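Local coordinates for protein phage related exonuclease (Haemophilus somnus 129PT, PDB 3K93) that probably acts as a phage-related, metal-dependent DNA exonuclease of the PD-(D/E)XK nuclease superfamily, removing nucleotides from DNA ends, at residues 70-75 with 110-115; 156-161 with 187-192; 150-155 with 193-198. All coordinates share one frame; numbering follows the deposited sequence. Where two conformers were deposited one is given.

Contact 1: residues 70-75 with 110-115. With NA (sodium ion), chain B.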
ATOM      1  N   GLN A  70      27.016  -9.584  17.561  1.00 22.28           N
ATOM      2  CA  GLN A  70      26.492 -10.952  17.580  1.00 21.58           C
ATOM      3  C   GLN A  70      26.312 -11.551  16.193  1.00 20.17           C
ATOM      4  O   GLN A  70      26.598 -12.726  15.997  1.00 19.63           O
ATOM      5  CB  GLN A  70      25.137 -11.002  18.244  1.00 22.67           C
ATOM      6  CG  GLN A  70      25.139 -10.703  19.712  1.00 26.49           C
ATOM      7  CD  GLN A  70      23.802 -10.992  20.338  1.00 31.58           C
ATOM      8  OE1 GLN A  70      23.184 -12.043  20.065  1.00 35.29           O
ATOM      9  NE2 GLN A  70      23.336 -10.072  21.208  1.00 34.71           N
ATOM     10  N   ALA A  71      25.824 -10.759  15.231  1.00 18.58           N
ATOM     11  CA  ALA A  71      25.644 -11.270  13.875  1.00 17.86           C
ATOM     12  C   ALA A  71      26.996 -11.687  13.288  1.00 17.54           C
ATOM     13  O   ALA A  71      27.113 -12.767  12.706  1.00 16.57           O
ATOM     14  CB  ALA A  71      24.964 -10.226  12.954  1.00 16.71           C
ATOM     15  N   ILE A  72      28.003 -10.825  13.446  1.00 17.76           N
ATOM     16  CA  ILE A  72      29.319 -11.080  12.888  1.00 17.95           C
ATOM     17  C   ILE A  72      29.959 -12.305  13.533  1.00 18.26           C
ATOM     18  O   ILE A  72      30.592 -13.094  12.844  1.00 17.44           O
ATOM     19  CB  ILE A  72      30.216  -9.845  12.971  1.00 18.38           C
ATOM     20  CG1 ILE A  72      29.717  -8.811  11.955  1.00 18.93           C
ATOM     21  CG2 ILE A  72      31.694 -10.211  12.690  1.00 17.18           C
ATOM     22  CD1 ILE A  72      30.385  -7.469  12.078  1.00 20.72           C
ATOM     23  N   LYS A  73      29.743 -12.491  14.834  1.00 19.19           N
ATOM     24  CA  LYS A  73      30.215 -13.696  15.516  1.00 19.58           C
ATOM     25  C   LYS A  73      29.544 -14.933  14.947  1.00 19.19           C
ATOM     26  O   LYS A  73      30.208 -15.914  14.714  1.00 20.81           O
ATOM     27  CB  LYS A  73      30.041 -13.624  17.051  1.00 20.28           C
ATOM     28  CG  LYS A  73      31.214 -12.879  17.794  1.00 20.07           C
ATOM     29  N   LEU A  74      28.250 -14.896  14.689  1.00 18.86           N
ATOM     30  CA  LEU A  74      27.575 -16.073  14.106  1.00 18.08           C
ATOM     31  C   LEU A  74      28.091 -16.358  12.668  1.00 17.50           C
ATOM     32  O   LEU A  74      28.286 -17.522  12.262  1.00 16.46           O
ATOM     33  CB  LEU A  74      26.058 -15.885  14.111  1.00 17.21           C
ATOM     34  CG  LEU A  74      25.185 -17.035  13.569  1.00 17.97           C
ATOM     35  CD1 LEU A  74      25.487 -18.388  14.248  1.00 15.12           C
ATOM     36  CD2 LEU A  74      23.692 -16.711  13.692  1.00 14.88           C
ATOM     37  N   SER A  75      28.312 -15.292  11.915  1.00 16.95           N
ATOM     38  CA  SER A  75      28.898 -15.408  10.573  1.00 16.79           C
ATOM     39  C   SER A  75      30.220 -16.110  10.646  1.00 17.06           C
ATOM     40  O   SER A  75      30.491 -16.964   9.827  1.00 17.03           O
ATOM     41  CB  SER A  75      29.063 -14.033   9.913  1.00 16.20           C
ATOM     42  OG  SER A  75      27.805 -13.492   9.579  1.00 15.10           O
ATOM     43  N   ILE A 110      31.017 -10.553   3.311  1.00 14.56           N
ATOM     44  CA  ILE A 110      29.854 -11.050   4.012  1.00 14.64           C
ATOM     45  C   ILE A 110      29.074  -9.884   4.511  1.00 15.26           C
ATOM     46  O   ILE A 110      29.662  -8.909   4.954  1.00 16.03           O
ATOM     47  CB  ILE A 110      30.216 -11.961   5.180  1.00 14.38           C
ATOM     48  CG1 ILE A 110      30.957 -13.192   4.675  1.00 13.88           C
ATOM     49  CG2 ILE A 110      28.935 -12.432   5.895  1.00 12.37           C
ATOM     50  CD1 ILE A 110      31.792 -13.915   5.777  1.00 15.92           C
ATOM     51  N   ASP A 111      27.757  -9.984   4.414  1.00 15.67           N
ATOM     52  CA  ASP A 111      26.841  -9.002   4.940  1.00 16.99           C
ATOM     53  C   ASP A 111      25.777  -9.694   5.831  1.00 16.77           C
ATOM     54  O   ASP A 111      25.159 -10.689   5.428  1.00 17.69           O
ATOM     55  CB  ASP A 111      26.142  -8.254   3.795  1.00 17.26           C
ATOM     56  CG  ASP A 111      25.582  -6.906   4.246  1.00 20.11           C
ATOM     57  OD1 ASP A 111      24.489  -6.895   4.862  1.00 23.40           O
ATOM     58  OD2 ASP A 111      26.245  -5.849   4.047  1.00 20.86           O
ATOM     59  N   THR A 112      25.578  -9.162   7.032  1.00 15.60           N
ATOM     60  CA  THR A 112      24.609  -9.687   7.956  1.00 14.98           C
ATOM     61  C   THR A 112      23.303  -8.865   7.873  1.00 15.73           C
ATOM     62  O   THR A 112      23.337  -7.631   7.888  1.00 16.42           O
ATOM     63  CB  THR A 112      25.139  -9.620   9.395  1.00 14.75           C
ATOM     64  OG1 THR A 112      25.454  -8.261   9.724  1.00 15.29           O
ATOM     65  CG2 THR A 112      26.364 -10.509   9.589  1.00 13.00           C
ATOM     66  N   LYS A 113      22.168  -9.547   7.784  1.00 15.28           N
ATOM     67  CA  LYS A 113      20.864  -8.916   7.797  1.00 15.20           C
ATOM     68  C   LYS A 113      20.086  -9.511   8.980  1.00 14.80           C
ATOM     69  O   LYS A 113      19.729 -10.688   8.960  1.00 12.74           O
ATOM     70  CB  LYS A 113      20.127  -9.212   6.486  1.00 15.63           C
ATOM     71  CG  LYS A 113      20.964  -8.887   5.211  1.00 16.76           C
ATOM     72  CD  LYS A 113      21.148  -7.401   5.028  1.00 15.31           C
ATOM     73  CE  LYS A 113      21.821  -7.122   3.693  1.00 16.73           C
ATOM     74  NZ  LYS A 113      22.207  -5.711   3.556  1.00 13.65           N
ATOM     75  N   CYS A 114      19.834  -8.676   9.995  1.00 14.55           N
ATOM     76  CA  CYS A 114      19.181  -9.109  11.236  1.00 14.62           C
ATOM     77  C   CYS A 114      17.689  -8.980  11.096  1.00 13.15           C
ATOM     78  O   CYS A 114      17.154  -7.914  11.273  1.00 12.71           O
ATOM     79  CB  CYS A 114      19.664  -8.244  12.418  1.00 14.80           C
ATOM     80  SG  CYS A 114      21.365  -8.621  12.859  1.00 18.24           S
ATOM     81  N   SER A 115      17.014 -10.077  10.786  1.00 12.88           N
ATOM     82  CA  SER A 115      15.563 -10.066  10.616  1.00 12.02           C
ATOM     83  C   SER A 115      14.814  -9.603  11.880  1.00 12.11           C
ATOM     84  O   SER A 115      15.245  -9.881  13.015  1.00 12.48           O
ATOM     85  CB  SER A 115      15.080 -11.455  10.232  1.00 12.40           C
ATOM     86  OG  SER A 115      15.840 -11.973   9.146  1.00 12.08           O
TER
HETATM   87 NA    NA B 223      24.317  -5.597   7.053  1.00 34.38          NA
HETATM   88  O   HOH W   1      24.785  -3.788   5.199  1.00 34.61           O
HETATM   89  O   HOH W   2      25.110  -4.705   9.417  1.00 34.50           O
HETATM   90  O   HOH W   3      22.215  -4.608   7.052  1.00 22.96           O
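Ala71 CB lies on the side chain of Thr112, 3.6 Å from Thr112 CB, where helix 68-79 packs on the strand that carries the metal-binding Asp111. The sequence Asp111-Thr112-Lys113, with Asp100 completing the protein ligands of the sodium, is consistent with the (D/E)XK motif of PD-(D/E)XK nucleases. Helix and strand run at 127° with axes 8.7 Å apart, and the contact between them is van der Waals packing. Alternation along the strand divides the work: Ile110 and Thr112 face the helix, whereas Asp111 and Lys113 point away from it, to the metal side. Thr112 OG1 stands between its own backbone N and carbonyl carbon (chi1 58°), which sends the methyl CG2 to the helix. There CG2 meets Ser75 OG at 3.3 Å and also reaches the Ala71 methyl. Ser75 OG has its polar partner elsewhere, in a hydrogen bond to Asp156, so it offers Thr112 only a packing surface. Cys114 SG extends the apolar patch, 3.9 Å from Ala71 CB. On the metal side, Lys113 NZ forms a salt bridge with Asp111 OD1, weak as a hydrogen bond. The sodium is held by Asp111 OD1 at 2.5 Å and, through the backbone of the same residue that packs on the helix, by Thr112 O at 2.4 Å; three waters and an oxygen of Asp100 make up the rest of its six ligands.

Contact 2: residues 156-161 with 187-192; sequences DFVLFP and RRITTV
This is an antiparallel strand pairing at the margin of the four-stranded sheet of the nuclease domain, with Phe157 and Thr190 as its hydrogen-bonded pair. The short strands run at 159° to each other. Two backbone bonds join the central pair: Phe157 N to Thr190 O and Thr190 N to Phe157 O, each 2.9 Å. Asp156-Thr191 and Val158-Ile189, on its flanks, are non-hydrogen-bonded pairs whose side chains share one face of the sheet. Here Val158 CG1 lies alongside Ile189 CG1 at 3.8 Å, while Ile189 CD1 reaches on to the Asp156 carboxylate. Thr191 OG1 donates to Asp156 OD1 over 2.6 Å, coming in 43° above the carboxylate plane. The other carboxylate oxygen, Asp156 OD2, forms a salt bridge with Arg79, so this buried acid is gripped at both oxygens. Next along the pairing, Arg188 and Leu159 meet through both backbone and side chain. Leu159 N bonds to Arg188 O at 2.9 Å, and the arginine chain, bent at its third torsion (chi3 -79°), folds back so that NH1 meets Leu159 O at 2.6 Å at the edge of the guanidinium, close to its plane. Arg188 NE is tied in turn to Ile183 O. On the opposite face, Phe157 presents its ring edge to Thr190 O and to Val192 CG2. That face is covered by helix 125-135, through Ala128 and Lys131, whereas helix 68-79 lies against Val158 and Ile189 on the other.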
ATOM      1  N   ASP A 156      24.172 -13.180   4.899  1.00 14.69           N
ATOM      2  CA  ASP A 156      23.720 -13.982   6.047  1.00 14.12           C
ATOM      3  C   ASP A 156      22.472 -13.329   6.669  1.00 14.54           C
ATOM      4  O   ASP A 156      22.575 -12.342   7.408  1.00 15.15           O
ATOM      5  CB  ASP A 156      24.826 -14.020   7.109  1.00 14.67           C
ATOM      6  CG  ASP A 156      25.953 -15.016   6.788  1.00 14.56           C
ATOM      7  OD1 ASP A 156      25.896 -15.782   5.786  1.00 11.87           O
ATOM      8  OD2 ASP A 156      26.897 -15.047   7.596  1.00 14.80           O
ATOM      9  N   PHE A 157      21.296 -13.856   6.344  1.00 14.51           N
ATOM     10  CA  PHE A 157      20.056 -13.493   7.013  1.00 13.52           C
ATOM     11  C   PHE A 157      20.073 -14.240   8.345  1.00 13.43           C
ATOM     12  O   PHE A 157      20.165 -15.463   8.352  1.00 11.99           O
ATOM     13  CB  PHE A 157      18.855 -13.951   6.202  1.00 13.45           C
ATOM     14  CG  PHE A 157      18.676 -13.203   4.936  1.00 13.45           C
ATOM     15  CD1 PHE A 157      18.083 -11.959   4.940  1.00 14.56           C
ATOM     16  CD2 PHE A 157      19.080 -13.734   3.736  1.00 13.80           C
ATOM     17  CE1 PHE A 157      17.913 -11.260   3.766  1.00 14.61           C
ATOM     18  CE2 PHE A 157      18.901 -13.033   2.558  1.00 13.95           C
ATOM     19  CZ  PHE A 157      18.338 -11.804   2.574  1.00 14.62           C
ATOM     20  N   VAL A 158      19.972 -13.481   9.450  1.00 13.02           N
ATOM     21  CA  VAL A 158      20.077 -14.017  10.797  0.50 12.36           C
ATOM     22  C   VAL A 158      18.934 -13.521  11.683  1.00 12.70           C
ATOM     23  O   VAL A 158      18.617 -12.312  11.709  1.00 13.31           O
ATOM     24  CB  VAL A 158      21.436 -13.673  11.421  0.50 12.45           C
ATOM     25  CG1 VAL A 158      22.541 -14.444  10.715  0.50 11.14           C
ATOM     26  CG2 VAL A 158      21.702 -12.186  11.354  0.50 11.78           C
ATOM     27  N   LEU A 159      18.289 -14.454  12.384  1.00 12.62           N
ATOM     28  CA  LEU A 159      17.186 -14.157  13.308  1.00 12.05           C
ATOM     29  C   LEU A 159      17.648 -14.374  14.730  1.00 12.23           C
ATOM     30  O   LEU A 159      17.937 -15.521  15.139  1.00 11.05           O
ATOM     31  CB  LEU A 159      15.966 -15.068  13.039  1.00 11.77           C
ATOM     32  CG  LEU A 159      14.777 -14.803  13.961  1.00 12.15           C
ATOM     33  CD1 LEU A 159      14.258 -13.349  13.821  1.00  8.53           C
ATOM     34  CD2 LEU A 159      13.620 -15.847  13.764  1.00  9.91           C
ATOM     35  N   PHE A 160      17.729 -13.276  15.480  1.00 11.99           N
ATOM     36  CA  PHE A 160      17.950 -13.329  16.898  1.00 12.51           C
ATOM     37  C   PHE A 160      16.681 -12.818  17.558  1.00 12.01           C
ATOM     38  O   PHE A 160      15.897 -12.105  16.925  1.00 11.68           O
ATOM     39  CB  PHE A 160      19.095 -12.368  17.303  1.00 13.06           C
ATOM     40  CG  PHE A 160      20.443 -12.721  16.720  1.00 14.35           C
ATOM     41  CD1 PHE A 160      21.151 -13.811  17.194  1.00 15.25           C
ATOM     42  CD2 PHE A 160      21.015 -11.943  15.731  1.00 17.61           C
ATOM     43  CE1 PHE A 160      22.384 -14.146  16.677  1.00 15.55           C
ATOM     44  CE2 PHE A 160      22.292 -12.279  15.209  1.00 18.01           C
ATOM     45  CZ  PHE A 160      22.963 -13.385  15.691  1.00 15.59           C
ATOM     46  N   PRO A 161      16.516 -13.095  18.841  1.00 11.71           N
ATOM     47  CA  PRO A 161      15.430 -12.446  19.581  1.00 12.44           C
ATOM     48  C   PRO A 161      15.552 -10.944  19.548  1.00 13.60           C
ATOM     49  O   PRO A 161      16.671 -10.422  19.544  1.00 14.44           O
ATOM     50  CB  PRO A 161      15.625 -12.932  21.022  1.00 11.73           C
ATOM     51  CG  PRO A 161      16.576 -14.003  20.969  1.00 12.31           C
ATOM     52  CD  PRO A 161      17.346 -13.941  19.705  1.00 11.58           C
ATOM     53  N   ARG A 187      19.324 -23.143  12.735  1.00 13.97           N
ATOM     54  CA  ARG A 187      18.192 -22.955  11.806  1.00 14.41           C
ATOM     55  C   ARG A 187      17.790 -21.495  11.579  1.00 14.21           C
ATOM     56  O   ARG A 187      16.896 -21.208  10.750  1.00 13.93           O
ATOM     57  CB  ARG A 187      16.974 -23.736  12.278  1.00 15.04           C
ATOM     58  CG  ARG A 187      17.141 -25.263  12.073  1.00 16.83           C
ATOM     59  CD  ARG A 187      16.143 -26.016  12.859  1.00 19.73           C
ATOM     60  NE  ARG A 187      16.332 -27.461  12.740  1.00 22.69           N
ATOM     61  CZ  ARG A 187      15.514 -28.370  13.270  1.00 23.26           C
ATOM     62  NH1 ARG A 187      14.448 -27.998  13.969  1.00 23.74           N
ATOM     63  NH2 ARG A 187      15.762 -29.660  13.103  1.00 24.55           N
ATOM     64  N   ARG A 188      18.441 -20.579  12.290  1.00 12.94           N
ATOM     65  CA  ARG A 188      18.090 -19.162  12.209  1.00 13.22           C
ATOM     66  C   ARG A 188      19.092 -18.340  11.406  1.00 13.03           C
ATOM     67  O   ARG A 188      19.081 -17.128  11.489  1.00 13.73           O
ATOM     68  CB  ARG A 188      17.895 -18.583  13.616  1.00 12.83           C
ATOM     69  CG  ARG A 188      16.593 -19.048  14.215  1.00 12.76           C
ATOM     70  CD  ARG A 188      16.296 -18.400  15.561  1.00 15.23           C
ATOM     71  NE  ARG A 188      17.042 -19.011  16.657  1.00 16.13           N
ATOM     72  CZ  ARG A 188      17.997 -18.426  17.379  1.00 21.27           C
ATOM     73  NH1 ARG A 188      18.389 -17.178  17.156  1.00 23.34           N
ATOM     74  NH2 ARG A 188      18.589 -19.106  18.352  1.00 21.23           N
ATOM     75  N   ILE A 189      19.968 -19.009  10.650  1.00 12.45           N
ATOM     76  CA  ILE A 189      20.839 -18.333   9.688  1.00 12.53           C
ATOM     77  C   ILE A 189      20.549 -18.959   8.336  1.00 12.59           C
ATOM     78  O   ILE A 189      20.575 -20.168   8.218  1.00 12.91           O
ATOM     79  CB  ILE A 189      22.370 -18.381  10.086  1.00 11.63           C
ATOM     80  CG1 ILE A 189      23.226 -17.728   8.992  1.00 12.88           C
ATOM     81  CG2 ILE A 189      22.836 -19.771  10.369  1.00 11.75           C
ATOM     82  CD1 ILE A 189      24.660 -17.411   9.420  1.00  9.83           C
ATOM     83  N   THR A 190      20.242 -18.139   7.340  1.00 12.40           N
ATOM     84  CA  THR A 190      20.114 -18.587   5.968  1.00 12.61           C
ATOM     85  C   THR A 190      20.989 -17.692   5.137  1.00 13.02           C
ATOM     86  O   THR A 190      20.863 -16.458   5.215  1.00 13.49           O
ATOM     87  CB  THR A 190      18.666 -18.516   5.448  1.00 13.05           C
ATOM     88  OG1 THR A 190      17.835 -19.328   6.275  1.00 15.63           O
ATOM     89  CG2 THR A 190      18.553 -19.046   3.985  1.00 10.33           C
ATOM     90  N   THR A 191      21.884 -18.312   4.349  1.00 13.47           N
ATOM     91  CA  THR A 191      22.905 -17.594   3.579  1.00 13.79           C
ATOM     92  C   THR A 191      22.591 -17.641   2.076  1.00 14.13           C
ATOM     93  O   THR A 191      22.219 -18.693   1.586  1.00 14.60           O
ATOM     94  CB  THR A 191      24.307 -18.190   3.814  1.00 14.40           C
ATOM     95  OG1 THR A 191      24.680 -17.998   5.183  1.00 14.65           O
ATOM     96  CG2 THR A 191      25.349 -17.483   2.937  1.00 12.11           C
ATOM     97  N   VAL A 192      22.702 -16.507   1.374  1.00 13.56           N
ATOM     98  CA  VAL A 192      22.539 -16.455  -0.083  1.00 13.32           C
ATOM     99  C   VAL A 192      23.886 -16.023  -0.690  1.00 13.64           C
ATOM    100  O   VAL A 192      24.461 -15.048  -0.259  1.00 14.31           O
ATOM    101  CB  VAL A 192      21.440 -15.477  -0.498  1.00 13.64           C
ATOM    102  CG1 VAL A 192      21.375 -15.314  -2.057  1.00 12.21           C
ATOM    103  CG2 VAL A 192      20.083 -15.917   0.063  1.00 13.56           C
TER

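Contact 3: residues 150-155 with 193-198; sequences CDQAQI and IIQRDN
The Arg196 guanidinium takes Cys150 O at its edge, 2.8 Å from NH1 and only 7° out of the guanidinium plane, while Asn198 OD1, tilted from that plane, accepts from Arg196 NE at 2.8 Å. Two acceptors thus fix the rotation of the group. Its reach comes from a chain extended from CG to NE, with CG anti to the backbone N (chi1 179°). Gln152 and Gln195 lie side by side, pointing the same way, their amide planes 59° apart; Gln152 NE2 and Gln195 NE2 stand 3.7 Å from each other, without a hydrogen bond. The backbones under these side chains continue the antiparallel edge pairing of strands 152-158 and 189-195 in the sheet of the nuclease fold. Ala153 and Ile194 are its hydrogen-bonded pair, with Ile194 N to Ala153 O at 2.8 Å and Ala153 N to Ile194 O at 3.0 Å. Arg196 N to Asp151 O follows, the donor standing well above the carbonyl plane. On the face of Ala153, Ile155 CD1 crosses over Ile194 CG1 at 3.9 Å, and helix 137-148 covers both through Met141 and Gln142. On the other face, Ile193 CG2 packs against the Gln152 amide, its CG1 beside Gln154 CG. Where the strand gives way to helix 198-221, Asp197 occupies the N-cap, its OD1 making weak bonds to Glu199 N and Leu200 N.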
ATOM      1  N   CYS A 150      36.399  -8.120  -4.889  1.00 19.28           N
ATOM      2  CA  CYS A 150      36.054  -9.480  -4.472  1.00 18.71           C
ATOM      3  C   CYS A 150      35.297 -10.209  -5.553  1.00 17.60           C
ATOM      4  O   CYS A 150      34.640  -9.611  -6.408  1.00 16.80           O
ATOM      5  CB  CYS A 150      35.182  -9.463  -3.199  1.00 18.74           C
ATOM      6  SG  CYS A 150      36.080  -9.029  -1.678  1.00 21.53           S
ATOM      7  N   ASP A 151      35.366 -11.530  -5.463  1.00 17.23           N
ATOM      8  CA  ASP A 151      34.730 -12.441  -6.409  1.00 16.86           C
ATOM      9  C   ASP A 151      33.392 -12.942  -5.953  1.00 15.94           C
ATOM     10  O   ASP A 151      32.611 -13.374  -6.784  1.00 15.33           O
ATOM     11  CB  ASP A 151      35.636 -13.662  -6.672  1.00 17.13           C
ATOM     12  CG  ASP A 151      36.861 -13.298  -7.467  1.00 18.34           C
ATOM     13  OD1 ASP A 151      36.832 -12.245  -8.161  1.00 18.87           O
ATOM     14  OD2 ASP A 151      37.847 -14.059  -7.383  1.00 22.79           O
ATOM     15  N   GLN A 152      33.141 -12.938  -4.650  1.00 15.51           N
ATOM     16  CA  GLN A 152      31.846 -13.372  -4.154  1.00 16.15           C
ATOM     17  C   GLN A 152      31.413 -12.639  -2.903  1.00 15.06           C
ATOM     18  O   GLN A 152      32.218 -12.008  -2.247  1.00 15.30           O
ATOM     19  CB  GLN A 152      31.747 -14.905  -4.023  1.00 16.65           C
ATOM     20  CG  GLN A 152      32.426 -15.569  -2.864  1.00 20.17           C
ATOM     21  CD  GLN A 152      31.739 -16.936  -2.497  1.00 24.91           C
ATOM     22  OE1 GLN A 152      31.486 -17.204  -1.330  1.00 25.58           O
ATOM     23  NE2 GLN A 152      31.417 -17.761  -3.509  1.00 25.10           N
ATOM     24  N   ALA A 153      30.109 -12.695  -2.649  1.00 13.54           N
ATOM     25  CA  ALA A 153      29.458 -12.108  -1.482  1.00 12.83           C
ATOM     26  C   ALA A 153      28.492 -13.156  -0.937  1.00 11.92           C
ATOM     27  O   ALA A 153      27.928 -13.946  -1.701  1.00 11.25           O
ATOM     28  CB  ALA A 153      28.666 -10.819  -1.862  1.00 11.96           C
ATOM     29  N   GLN A 154      28.324 -13.162   0.374  1.00 10.85           N
ATOM     30  CA  GLN A 154      27.374 -14.015   1.006  1.00 11.05           C
ATOM     31  C   GLN A 154      26.539 -13.192   1.952  1.00 10.91           C
ATOM     32  O   GLN A 154      27.071 -12.527   2.813  1.00 10.89           O
ATOM     33  CB  GLN A 154      28.110 -15.150   1.734  1.00 11.82           C
ATOM     34  CG  GLN A 154      28.863 -16.082   0.797  1.00 11.24           C
ATOM     35  CD  GLN A 154      29.561 -17.160   1.532  1.00 13.90           C
ATOM     36  OE1 GLN A 154      29.169 -17.508   2.631  1.00 18.30           O
ATOM     37  NE2 GLN A 154      30.613 -17.702   0.945  1.00 11.43           N
ATOM     38  N   ILE A 155      25.226 -13.227   1.770  1.00 11.78           N
ATOM     39  CA  ILE A 155      24.302 -12.465   2.604  1.00 12.49           C
ATOM     40  C   ILE A 155      23.816 -13.438   3.651  1.00 13.44           C
ATOM     41  O   ILE A 155      23.169 -14.431   3.324  1.00 13.62           O
ATOM     42  CB  ILE A 155      23.103 -11.947   1.793  1.00 12.19           C
ATOM     43  CG1 ILE A 155      23.557 -11.074   0.633  1.00 12.14           C
ATOM     44  CG2 ILE A 155      22.136 -11.184   2.673  1.00 12.31           C
ATOM     45  CD1 ILE A 155      22.516 -10.960  -0.489  1.00 11.33           C
ATOM     46  N   ILE A 193      24.385 -16.776  -1.654  1.00 13.48           N
ATOM     47  CA  ILE A 193      25.701 -16.547  -2.241  1.00 14.22           C
ATOM     48  C   ILE A 193      25.472 -15.777  -3.530  1.00 14.44           C
ATOM     49  O   ILE A 193      24.699 -16.207  -4.358  1.00 14.36           O
ATOM     50  CB  ILE A 193      26.414 -17.914  -2.589  1.00 13.79           C
ATOM     51  CG1 ILE A 193      26.620 -18.763  -1.329  1.00 14.24           C
ATOM     52  CG2 ILE A 193      27.749 -17.683  -3.262  1.00 13.39           C
ATOM     53  CD1 ILE A 193      26.971 -20.283  -1.615  1.00 14.01           C
ATOM     54  N   ILE A 194      26.131 -14.636  -3.690  1.00 15.13           N
ATOM     55  CA  ILE A 194      26.025 -13.831  -4.902  1.00 15.52           C
ATOM     56  C   ILE A 194      27.395 -13.833  -5.598  1.00 16.69           C
ATOM     57  O   ILE A 194      28.383 -13.457  -4.975  1.00 17.40           O
ATOM     58  CB  ILE A 194      25.641 -12.360  -4.562  1.00 14.94           C
ATOM     59  CG1 ILE A 194      24.373 -12.285  -3.688  1.00 15.14           C
ATOM     60  CG2 ILE A 194      25.422 -11.572  -5.836  1.00 14.94           C
ATOM     61  CD1 ILE A 194      23.076 -12.684  -4.408  1.00 13.83           C
ATOM     62  N   GLN A 195      27.457 -14.269  -6.866  1.00 16.84           N
ATOM     63  CA  GLN A 195      28.697 -14.248  -7.625  1.00 17.57           C
ATOM     64  C   GLN A 195      28.906 -12.836  -8.189  1.00 16.57           C
ATOM     65  O   GLN A 195      27.948 -12.198  -8.565  1.00 16.56           O
ATOM     66  CB  GLN A 195      28.664 -15.256  -8.797  1.00 17.86           C
ATOM     67  CG  GLN A 195      28.525 -16.737  -8.409  1.00 21.73           C
ATOM     68  CD  GLN A 195      29.597 -17.176  -7.428  1.00 25.62           C
ATOM     69  OE1 GLN A 195      30.733 -16.697  -7.480  1.00 29.60           O
ATOM     70  NE2 GLN A 195      29.239 -18.067  -6.515  1.00 27.09           N
ATOM     71  N   ARG A 196      30.157 -12.369  -8.241  1.00 16.05           N
ATOM     72  CA  ARG A 196      30.497 -11.089  -8.895  1.00 15.87           C
ATOM     73  C   ARG A 196      29.998 -11.155 -10.318  1.00 15.61           C
ATOM     74  O   ARG A 196      30.144 -12.162 -10.946  1.00 15.55           O
ATOM     75  CB  ARG A 196      32.004 -10.901  -8.926  1.00 15.73           C
ATOM     76  CG  ARG A 196      32.461  -9.621  -9.591  1.00 15.75           C
ATOM     77  CD  ARG A 196      33.947  -9.627  -9.808  1.00 16.69           C
ATOM     78  NE  ARG A 196      34.375  -8.311 -10.281  1.00 15.85           N
ATOM     79  CZ  ARG A 196      34.754  -7.299  -9.507  1.00 16.22           C
ATOM     80  NH1 ARG A 196      34.845  -7.415  -8.185  1.00 15.28           N
ATOM     81  NH2 ARG A 196      35.102  -6.150 -10.080  1.00 16.91           N
ATOM     82  N   ASP A 197      29.383 -10.099 -10.816  1.00 15.93           N
ATOM     83  CA  ASP A 197      28.869 -10.104 -12.179  1.00 16.63           C
ATOM     84  C   ASP A 197      29.240  -8.784 -12.780  1.00 17.09           C
ATOM     85  O   ASP A 197      28.574  -7.776 -12.520  1.00 16.64           O
ATOM     86  CB  ASP A 197      27.354 -10.314 -12.168  1.00 17.59           C
ATOM     87  CG  ASP A 197      26.716 -10.231 -13.562  1.00 18.82           C
ATOM     88  OD1 ASP A 197      27.371  -9.788 -14.540  1.00 19.32           O
ATOM     89  OD2 ASP A 197      25.519 -10.596 -13.656  1.00 22.00           O
ATOM     90  N   ASN A 198      30.321  -8.795 -13.575  1.00 17.55           N
ATOM     91  CA  ASN A 198      30.883  -7.570 -14.180  1.00 18.18           C
ATOM     92  C   ASN A 198      29.927  -6.830 -15.106  1.00 18.35           C
ATOM     93  O   ASN A 198      30.022  -5.620 -15.231  1.00 18.10           O
ATOM     94  CB  ASN A 198      32.215  -7.859 -14.909  1.00 17.91           C
ATOM     95  CG  ASN A 198      33.316  -8.314 -13.948  1.00 18.99           C
ATOM     96  OD1 ASN A 198      33.406  -7.838 -12.818  1.00 19.96           O
ATOM     97  ND2 ASN A 198      34.125  -9.260 -14.380  1.00 18.54           N
TER

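Contacts 2 and 3 are successive portions of one ladder between strands 152-158 and 189-195, their centres about 18 Å apart; Val192 O to Ile155 N, 2.8 Å, supplies the rung between them. Contact 1 approaches from the next strand, 108-114, which runs parallel to 152-158. Its centre is about 8 Å from that of contact 2 and about 17 Å from that of contact 3. Asp111 touches both, with its O 2.7 Å from Asp156 N and its N 3.1 Å from Gln154 O. The metal-binding strand is therefore hydrogen-bonded to strand 152-158, which strand 189-195 flanks in turn; the nearest atoms of the Val158 and Ile155 side chains lie about 8 Å and about 7 Å from the sodium.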